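Local coordinates for protein proline dehydrogenase (Bradyrhizobium japonicum USDA 110, PDB 3HAZ) that probably oxidises proline to glutamate in two steps, as a bifunctional flavoenzyme joining an FAD-dependent proline dehydrogenase to an NAD-dependent aldehyde dehydrogenase, at residues A[471-476]-A[481-486]. Residues are numbered along the deposited sequence; the frame is centred on the assembly and turned at random.
Sequences AQAADY and PALLQR
The flat amide of Gln472 meets Leu483 marginally: OE1 lies 4.1 Å from Leu483 CD2, and that methyl stands well off the amide plane, near the oxygen end. The other flat group, the guanidinium of Arg486, has the carbonyl of Leu484 at its edge; NH1 donates to Leu484 O at 2.6 Å, with the oxygen only 6° out of the guanidinium plane. Across the contact no hydrogen bond forms, and apolar touching carries it. Leu483 CD2 comes within 3.8 Å of Gln472 CB and 4.0 Å of Ala473 N, while CD1 reaches Ala473 CB at 4.3 Å, so the fork of the leucine spans two successive residues. Gln472 CG sits beside the backbone N (chi1 -62°) and its chain then runs extended past Leu483 in the opposite direction, carrying NE2 to Asn466 O. The two segments bury 107 Å², a small interface: two short helices joined by a loop pack through one leucine. They follow strand 440-448 and helix 452-463 of the proline dehydrogenase barrel, the Gln472 side chain about 7 Å from bound FAD. Helix 469-473, where Gln472 O and Ala473 O accept hydrogen bonds from Arg51 NH2 and NE, thus meets helix 480-483; Leu484 rests on helix 33-50.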
loop_
_atom_site.group_PDB
_atom_site.type_symbol
_atom_site.label_atom_id
_atom_site.label_comp_id
_atom_site.label_asym_id
_atom_site.label_seq_id
_atom_site.Cartn_x
_atom_site.Cartn_y
_atom_site.Cartn_z
ATOM N N ALA A 471 -17.454 -20.325 27.626
ATOM C CA ALA A 471 -16.075 -19.856 27.664
ATOM C C ALA A 471 -16.027 -18.352 27.904
ATOM O O ALA A 471 -15.319 -17.879 28.792
ATOM C CB ALA A 471 -15.361 -20.206 26.371
ATOM N N GLN A 472 -16.783 -17.609 27.100
ATOM C CA GLN A 472 -16.821 -16.159 27.197
ATOM C C GLN A 472 -17.335 -15.677 28.554
ATOM O O GLN A 472 -16.769 -14.761 29.152
ATOM C CB GLN A 472 -17.670 -15.582 26.069
ATOM C CG GLN A 472 -17.108 -15.880 24.693
ATOM C CD GLN A 472 -17.898 -15.223 23.584
ATOM O OE1 GLN A 472 -18.396 -14.106 23.735
ATOM N NE2 GLN A 472 -18.014 -15.913 22.456
ATOM N N ALA A 473 -18.403 -16.294 29.042
ATOM C CA ALA A 473 -18.941 -15.923 30.341
ATOM C C ALA A 473 -17.872 -16.083 31.414
ATOM O O ALA A 473 -17.854 -15.349 32.395
ATOM C CB ALA A 473 -20.161 -16.757 30.670
ATOM N N ALA A 474 -16.973 -17.041 31.214
ATOM C CA ALA A 474 -15.923 -17.325 32.188
ATOM C C ALA A 474 -14.717 -16.405 32.016
ATOM O O ALA A 474 -13.774 -16.450 32.805
ATOM C CB ALA A 474 -15.491 -18.777 32.087
ATOM N N ASP A 475 -14.750 -15.577 30.978
ATOM C CA ASP A 475 -13.666 -14.651 30.694
ATOM C C ASP A 475 -14.117 -13.241 31.057
ATOM O O ASP A 475 -14.887 -12.620 30.325
ATOM C CB ASP A 475 -13.279 -14.732 29.214
ATOM C CG ASP A 475 -12.186 -13.744 28.831
ATOM O OD1 ASP A 475 -11.543 -13.176 29.747
ATOM O OD2 ASP A 475 -11.972 -13.541 27.611
ATOM N N TYR A 476 -13.635 -12.735 32.187
ATOM C CA TYR A 476 -14.130 -11.459 32.710
ATOM C C TYR A 476 -13.760 -10.241 31.864
ATOM O O TYR A 476 -14.182 -9.124 32.156
ATOM C CB TYR A 476 -13.718 -11.263 34.172
ATOM C CG TYR A 476 -14.478 -12.149 35.136
ATOM C CD1 TYR A 476 -15.618 -12.833 34.728
ATOM C CD2 TYR A 476 -14.075 -12.279 36.456
ATOM C CE1 TYR A 476 -16.321 -13.641 35.609
ATOM C CE2 TYR A 476 -14.775 -13.077 37.345
ATOM C CZ TYR A 476 -15.895 -13.757 36.917
ATOM O OH TYR A 476 -16.585 -14.553 37.801
ATOM N N PRO A 481 -22.950 -6.991 28.925
ATOM C CA PRO A 481 -23.767 -6.574 27.780
ATOM C C PRO A 481 -23.362 -7.255 26.471
ATOM O O PRO A 481 -24.209 -7.431 25.596
ATOM C CB PRO A 481 -23.522 -5.063 27.714
ATOM C CG PRO A 481 -23.164 -4.689 29.126
ATOM C CD PRO A 481 -22.346 -5.839 29.619
ATOM N N ALA A 482 -22.096 -7.646 26.350
ATOM C CA ALA A 482 -21.614 -8.334 25.154
ATOM C C ALA A 482 -22.231 -9.727 24.990
ATOM O O ALA A 482 -22.494 -10.179 23.873
ATOM C CB ALA A 482 -20.094 -8.428 25.173
ATOM N N LEU A 483 -22.446 -10.410 26.107
ATOM C CA LEU A 483 -23.054 -11.732 26.082
ATOM C C LEU A 483 -24.532 -11.622 25.730
ATOM O O LEU A 483 -25.186 -12.624 25.432
ATOM C CB LEU A 483 -22.888 -12.410 27.441
ATOM C CG LEU A 483 -21.452 -12.490 27.966
ATOM C CD1 LEU A 483 -21.446 -12.850 29.437
ATOM C CD2 LEU A 483 -20.629 -13.494 27.166
ATOM N N LEU A 484 -25.042 -10.393 25.751
ATOM C CA LEU A 484 -26.473 -10.137 25.606
ATOM C C LEU A 484 -26.864 -9.603 24.233
ATOM O O LEU A 484 -28.033 -9.298 23.988
ATOM C CB LEU A 484 -26.936 -9.151 26.676
ATOM C CG LEU A 484 -26.945 -9.692 28.103
ATOM C CD1 LEU A 484 -27.667 -8.727 29.031
ATOM C CD2 LEU A 484 -27.604 -11.058 28.123
ATOM N N GLN A 485 -25.886 -9.472 23.348
ATOM C CA GLN A 485 -26.159 -9.012 21.995
ATOM C C GLN A 485 -27.153 -9.959 21.343
ATOM O O GLN A 485 -26.962 -11.177 21.363
ATOM C CB GLN A 485 -24.869 -8.986 21.174
ATOM C CG GLN A 485 -25.054 -8.517 19.738
ATOM C CD GLN A 485 -23.973 -9.040 18.807
ATOM O OE1 GLN A 485 -23.502 -8.326 17.919
ATOM N NE2 GLN A 485 -23.571 -10.295 19.009
ATOM N N ARG A 486 -28.218 -9.411 20.770
ATOM C CA ARG A 486 -29.166 -10.250 20.049
ATOM C C ARG A 486 -28.577 -10.747 18.727
ATOM O O ARG A 486 -27.870 -10.008 18.036
ATOM C CB ARG A 486 -30.494 -9.525 19.833
ATOM C CG ARG A 486 -31.541 -9.823 20.912
ATOM C CD ARG A 486 -30.948 -9.781 22.317
ATOM N NE ARG A 486 -31.946 -9.427 23.326
ATOM C CZ ARG A 486 -31.655 -8.939 24.530
ATOM N NH1 ARG A 486 -30.391 -8.746 24.881
ATOM N NH2 ARG A 486 -32.625 -8.638 25.385
#